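Side-chain contacts in BH1408 protein (Bacillus halodurans, PDB 4E0A), which probably transfers an acetyl group from acetyl-CoA to an amine, acting as an N-acetyltransferase of the GNAT type: residues I66-V71 with R107-A112; K87-S92 with E111-Y116. The protein carries 1 engineered substitution. All blocks are in the same frame, centred on the assembly; numbering follows the deposited sequence.

Interaction 1 of 2, residues I66-V71 with R107-A112; sequences IGAYSV and RLIFEA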
loop_
_atom_site.group_PDB
_atom_site.type_symbol
_atom_site.label_atom_id
_atom_site.label_comp_id
_atom_site.label_asym_id
_atom_site.label_seq_id
_atom_site.Cartn_x
_atom_site.Cartn_y
_atom_site.Cartn_z
ATOM N N ILE A 66 -22.084 -12.532 -16.789
ATOM C CA ILE A 66 -21.639 -11.368 -16.032
ATOM C C ILE A 66 -20.539 -10.681 -16.831
ATOM O O ILE A 66 -19.484 -11.274 -17.070
ATOM C CB ILE A 66 -21.060 -11.788 -14.662
ATOM C CG1 ILE A 66 -22.124 -12.468 -13.796
ATOM C CG2 ILE A 66 -20.420 -10.588 -13.931
ATOM C CD1 ILE A 66 -23.283 -11.596 -13.475
ATOM N N GLY A 67 -20.775 -9.440 -17.245
ATOM C CA GLY A 67 -19.771 -8.702 -17.991
ATOM C C GLY A 67 -18.713 -7.999 -17.153
ATOM O O GLY A 67 -17.660 -7.643 -17.668
ATOM N N ALA A 68 -18.995 -7.787 -15.867
ATOM C CA ALA A 68 -18.080 -7.075 -14.984
ATOM C C ALA A 68 -18.503 -7.274 -13.541
ATOM O O ALA A 68 -19.665 -7.552 -13.264
ATOM C CB ALA A 68 -18.095 -5.585 -15.306
ATOM N N TYR A 69 -17.572 -7.104 -12.615
ATOM C CA TYR A 69 -17.960 -7.094 -11.210
ATOM C C TYR A 69 -16.979 -6.279 -10.407
ATOM O O TYR A 69 -15.870 -5.963 -10.861
ATOM C CB TYR A 69 -18.021 -8.509 -10.629
ATOM C CG TYR A 69 -16.669 -9.033 -10.194
ATOM C CD1 TYR A 69 -15.791 -9.577 -11.124
ATOM C CD2 TYR A 69 -16.264 -8.972 -8.855
ATOM C CE1 TYR A 69 -14.530 -10.053 -10.750
ATOM C CE2 TYR A 69 -14.985 -9.464 -8.467
ATOM C CZ TYR A 69 -14.135 -9.993 -9.432
ATOM O OH TYR A 69 -12.879 -10.475 -9.092
ATOM N N SER A 70 -17.383 -5.958 -9.190
ATOM C CA SER A 70 -16.494 -5.249 -8.288
ATOM C C SER A 70 -16.762 -5.695 -6.862
ATOM O O SER A 70 -17.898 -6.054 -6.512
ATOM C CB SER A 70 -16.690 -3.732 -8.415
ATOM O OG SER A 70 -15.752 -3.046 -7.596
ATOM N N VAL A 71 -15.705 -5.715 -6.049
ATOM C CA VAL A 71 -15.849 -5.957 -4.627
ATOM C C VAL A 71 -15.332 -4.733 -3.888
ATOM O O VAL A 71 -14.228 -4.274 -4.159
ATOM C CB VAL A 71 -15.016 -7.166 -4.171
ATOM C CG1 VAL A 71 -15.176 -7.366 -2.659
ATOM C CG2 VAL A 71 -15.433 -8.417 -4.937
ATOM N N ARG A 107 -16.869 2.159 -16.307
ATOM C CA ARG A 107 -17.352 3.453 -15.828
ATOM C C ARG A 107 -18.691 3.328 -15.109
ATOM O O ARG A 107 -18.895 3.936 -14.069
ATOM C CB ARG A 107 -17.474 4.449 -16.984
ATOM C CG ARG A 107 -17.952 5.818 -16.552
ATOM C CD ARG A 107 -17.935 6.814 -17.704
ATOM N NE ARG A 107 -16.641 7.484 -17.843
ATOM C CZ ARG A 107 -16.350 8.671 -17.310
ATOM N NH1 ARG A 107 -17.257 9.319 -16.592
ATOM N NH2 ARG A 107 -15.152 9.211 -17.494
ATOM N N LEU A 108 -19.608 2.536 -15.654
ATOM C CA LEU A 108 -20.899 2.366 -15.005
ATOM C C LEU A 108 -20.737 1.729 -13.618
ATOM O O LEU A 108 -21.384 2.150 -12.653
ATOM C CB LEU A 108 -21.844 1.533 -15.873
ATOM C CG LEU A 108 -22.444 2.242 -17.093
ATOM C CD1 LEU A 108 -23.209 1.262 -17.948
ATOM C CD2 LEU A 108 -23.358 3.374 -16.661
ATOM N N ILE A 109 -19.890 0.714 -13.518
ATOM C CA ILE A 109 -19.630 0.081 -12.211
ATOM C C ILE A 109 -19.017 1.084 -11.234
ATOM O O ILE A 109 -19.431 1.181 -10.074
ATOM C CB ILE A 109 -18.705 -1.136 -12.328
ATOM C CG1 ILE A 109 -19.447 -2.306 -12.988
ATOM C CG2 ILE A 109 -18.186 -1.557 -10.938
ATOM C CD1 ILE A 109 -20.463 -2.919 -12.084
ATOM N N PHE A 110 -18.044 1.850 -11.712
ATOM C CA PHE A 110 -17.385 2.846 -10.865
ATOM C C PHE A 110 -18.358 3.922 -10.378
ATOM O O PHE A 110 -18.295 4.353 -9.234
ATOM C CB PHE A 110 -16.227 3.511 -11.609
ATOM C CG PHE A 110 -15.266 4.239 -10.705
ATOM C CD1 PHE A 110 -14.281 3.537 -10.006
ATOM C CD2 PHE A 110 -15.340 5.616 -10.556
ATOM C CE1 PHE A 110 -13.379 4.189 -9.178
ATOM C CE2 PHE A 110 -14.441 6.286 -9.729
ATOM C CZ PHE A 110 -13.452 5.578 -9.039
ATOM N N GLU A 111 -19.253 4.362 -11.254
ATOM C CA GLU A 111 -20.288 5.300 -10.851
ATOM C C GLU A 111 -21.154 4.744 -9.719
ATOM O O GLU A 111 -21.505 5.471 -8.791
ATOM C CB GLU A 111 -21.128 5.716 -12.059
ATOM C CG GLU A 111 -20.400 6.734 -12.915
ATOM C CD GLU A 111 -20.957 6.848 -14.313
ATOM O OE1 GLU A 111 -21.775 5.990 -14.703
ATOM O OE2 GLU A 111 -20.565 7.797 -15.024
ATOM N N ALA A 112 -21.474 3.456 -9.791
ATOM C CA ALA A 112 -22.217 2.798 -8.722
ATOM C C ALA A 112 -21.433 2.850 -7.410
ATOM O O ALA A 112 -22.000 3.066 -6.339
ATOM C CB ALA A 112 -22.513 1.353 -9.101
#

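Interaction 2 of 2, residues K87-S92 with E111-Y116; sequences KTVYIS and EAIISY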
loop_
_atom_site.group_PDB
_atom_site.type_symbol
_atom_site.label_atom_id
_atom_site.label_comp_id
_atom_site.label_asym_id
_atom_site.label_seq_id
_atom_site.Cartn_x
_atom_site.Cartn_y
_atom_site.Cartn_z
ATOM N N LYS A 87 -12.701 7.438 6.971
ATOM C CA LYS A 87 -13.714 6.525 6.450
ATOM C C LYS A 87 -13.592 6.488 4.928
ATOM O O LYS A 87 -13.665 7.522 4.260
ATOM C CB LYS A 87 -15.112 6.996 6.880
ATOM C CG LYS A 87 -16.234 6.005 6.581
ATOM C CD LYS A 87 -17.589 6.516 7.086
ATOM C CE LYS A 87 -18.656 5.430 6.941
ATOM N NZ LYS A 87 -19.994 5.901 7.396
ATOM N N THR A 88 -13.372 5.303 4.372
ATOM C CA THR A 88 -13.243 5.193 2.925
ATOM C C THR A 88 -14.015 4.012 2.367
ATOM O O THR A 88 -14.446 3.115 3.107
ATOM C CB THR A 88 -11.761 5.001 2.482
ATOM O OG1 THR A 88 -11.185 3.886 3.175
ATOM C CG2 THR A 88 -10.929 6.262 2.747
ATOM N N VAL A 89 -14.173 4.016 1.053
ATOM C CA VAL A 89 -14.549 2.801 0.340
ATOM C C VAL A 89 -13.285 2.264 -0.303
ATOM O O VAL A 89 -12.603 2.989 -1.029
ATOM C CB VAL A 89 -15.581 3.078 -0.762
ATOM C CG1 VAL A 89 -15.758 1.839 -1.635
ATOM C CG2 VAL A 89 -16.901 3.497 -0.158
ATOM N N TYR A 90 -12.961 1.003 -0.041
ATOM C CA TYR A 90 -11.785 0.403 -0.654
ATOM C C TYR A 90 -12.211 -0.610 -1.701
ATOM O O TYR A 90 -12.944 -1.563 -1.402
ATOM C CB TYR A 90 -10.907 -0.279 0.381
ATOM C CG TYR A 90 -9.636 -0.851 -0.207
ATOM C CD1 TYR A 90 -8.575 -0.021 -0.547
ATOM C CD2 TYR A 90 -9.496 -2.224 -0.440
ATOM C CE1 TYR A 90 -7.396 -0.540 -1.088
ATOM C CE2 TYR A 90 -8.327 -2.743 -0.994
ATOM C CZ TYR A 90 -7.281 -1.893 -1.304
ATOM O OH TYR A 90 -6.111 -2.397 -1.843
ATOM N N ILE A 91 -11.778 -0.387 -2.934
ATOM C CA ILE A 91 -12.101 -1.301 -4.017
ATOM C C ILE A 91 -11.022 -2.380 -4.066
ATOM O O ILE A 91 -9.901 -2.111 -4.487
ATOM C CB ILE A 91 -12.143 -0.572 -5.371
ATOM C CG1 ILE A 91 -13.181 0.566 -5.348
ATOM C CG2 ILE A 91 -12.437 -1.563 -6.481
ATOM C CD1 ILE A 91 -13.157 1.416 -6.603
ATOM N N SER A 92 -11.364 -3.591 -3.639
ATOM C CA SER A 92 -10.416 -4.706 -3.643
ATOM C C SER A 92 -10.374 -5.427 -4.992
ATOM O O SER A 92 -9.360 -6.018 -5.357
ATOM C CB SER A 92 -10.738 -5.687 -2.510
ATOM O OG SER A 92 -12.009 -6.276 -2.703
ATOM N N GLU A 111 -19.253 4.362 -11.254
ATOM C CA GLU A 111 -20.288 5.300 -10.851
ATOM C C GLU A 111 -21.154 4.744 -9.719
ATOM O O GLU A 111 -21.505 5.471 -8.791
ATOM C CB GLU A 111 -21.128 5.716 -12.059
ATOM C CG GLU A 111 -20.400 6.734 -12.915
ATOM C CD GLU A 111 -20.957 6.848 -14.313
ATOM O OE1 GLU A 111 -21.775 5.990 -14.703
ATOM O OE2 GLU A 111 -20.565 7.797 -15.024
ATOM N N ALA A 112 -21.474 3.456 -9.791
ATOM C CA ALA A 112 -22.217 2.798 -8.722
ATOM C C ALA A 112 -21.433 2.850 -7.410
ATOM O O ALA A 112 -22.000 3.066 -6.339
ATOM C CB ALA A 112 -22.513 1.353 -9.101
ATOM N N ILE A 113 -20.123 2.664 -7.498
ATOM C CA ILE A 113 -19.279 2.698 -6.303
ATOM C C ILE A 113 -19.259 4.102 -5.698
ATOM O O ILE A 113 -19.349 4.251 -4.483
ATOM C CB ILE A 113 -17.866 2.173 -6.594
ATOM C CG1 ILE A 113 -17.946 0.701 -7.045
ATOM C CG2 ILE A 113 -16.959 2.295 -5.372
ATOM C CD1 ILE A 113 -16.635 0.133 -7.509
ATOM N N ILE A 114 -19.175 5.124 -6.545
ATOM C CA ILE A 114 -19.258 6.504 -6.067
ATOM C C ILE A 114 -20.555 6.735 -5.292
ATOM O O ILE A 114 -20.536 7.285 -4.190
ATOM C CB ILE A 114 -19.153 7.525 -7.211
ATOM C CG1 ILE A 114 -17.756 7.496 -7.830
ATOM C CG2 ILE A 114 -19.477 8.942 -6.698
ATOM C CD1 ILE A 114 -17.641 8.262 -9.150
ATOM N N SER A 115 -21.676 6.290 -5.859
ATOM C CA SER A 115 -22.972 6.454 -5.207
ATOM C C SER A 115 -22.978 5.794 -3.840
ATOM O O SER A 115 -23.552 6.326 -2.889
ATOM C CB SER A 115 -24.097 5.879 -6.067
ATOM O OG SER A 115 -24.329 6.697 -7.195
ATOM N N TYR A 116 -22.333 4.640 -3.747
ATOM C CA TYR A 116 -22.193 3.937 -2.486
ATOM C C TYR A 116 -21.379 4.777 -1.503
ATOM O O TYR A 116 -21.772 4.944 -0.347
ATOM C CB TYR A 116 -21.511 2.580 -2.711
ATOM C CG TYR A 116 -21.315 1.776 -1.448
ATOM C CD1 TYR A 116 -20.117 1.826 -0.743
ATOM C CD2 TYR A 116 -22.331 0.961 -0.956
ATOM C CE1 TYR A 116 -19.933 1.092 0.416
ATOM C CE2 TYR A 116 -22.158 0.225 0.206
ATOM C CZ TYR A 116 -20.957 0.294 0.888
ATOM O OH TYR A 116 -20.781 -0.435 2.042
#

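Interaction 1 of 2, residues I66-V71 with R107-A112
Ile109 meets the strand 66-71 with both branches of its side chain, one for each of two residues on the near face of the strand. Its CG2 methyl lies 3.7 Å from CB of Ser70, while its CG1 methylene stands 4.2 Å from the methyl carbon CB of Ala68. The fork is set by the first torsion (chi1 -72°): CG2 lies anti to the backbone N and CG1 beside it, which spreads the two branches along the strand. Ala68 and Ser70 both direct their CB atoms at the helix, as alternate residues of an extended strand do, whereas Tyr69 between them points the other way. The touching residues are all buried, but the contact is narrow, with 117 Å² buried in total.

This is the meeting of a central sheet strand with helix 105-119, the helix that in the GNAT fold follows the glycine-rich loop associated with acetyl-CoA binding. The small side chains of Ala68 and Ser70 let the two backbones come close, and the CA atoms of Ser70 and Ile109 are 7.3 Å apart.

Further out, the hydroxyl of Ser70 turns from the apolar contact to a polar partner. Its OG, anti to the backbone N (chi1 -176°), is hydrogen-bonded to the carbonyl O of Asp93 on the neighbouring strand 86-96. Tyr69 packs against Val14, Leu17 and His18 of helix 11-28, which covers the other face of the sheet. On the helix, Phe110 faces away from the strand and packs against Leu154 of the second subunit.

Interaction 2 of 2, residues K87-S92 with E111-Y116
Ile113 is the helix residue that reaches both Val89 and Ile91 in the beta-alpha-beta unit formed by strand 86-96, helix 105-119 and strand 124-130. Over the segments in contact, helix 111-116 runs nearly antiparallel to strand 87-92, at 156°, with the two axes 9.7 Å apart.

From CB, which points at the strand, the Ile113 side chain divides. The CG2 methyl drops between two strand residues, 4.0 Å from CG1 of Val89 and 4.1 Å from CD1 of Ile91. The other arm, extended through CG1 (chi2 173°), carries CD1 along the strand to Ile91, where it comes to rest 3.8 Å from the CD1 methyl of that residue and 4.1 Å from its CG1. Ile91 is not aimed squarely at the helix, but its own extended arm brings CD1 across to meet Ile113.

One turn later the helix adds Tyr116, whose side chain also packs on Ile72 of strand 65-77. The CG2 methyl of Val89 approaches this ring at its edge, close to the ring plane, and so touches neither face. That methyl lies 3.7 Å from CD1 of Tyr116 and 3.9 Å from its CE1.

Overall arrangement
Interactions 1 and 2 are successive footprints of helix 105-119 on one sheet, with centres 11 Å apart and Glu111 and Ala112 common to both. Their strands, 65-77 and 86-96, are antiparallel neighbours, joined by a probable hydrogen bond from Ser92 N to Val71 O (3.0 Å). Side chains cross between the contacts: Ser70 OG lies 3.3 Å from Ile113 CD1, and Phe110 CE1 packs 3.8 Å from Ile91 CD1. The side chain of Ile91 comes within about 3 Å of a bound phosphate ion, which probably derives from the crystallisation liquor but may mark a pocket. In GNAT enzymes acetyl-CoA lies where strands four and five, here 86-96 and 124-130, part, its pyrophosphate at the loop before this helix.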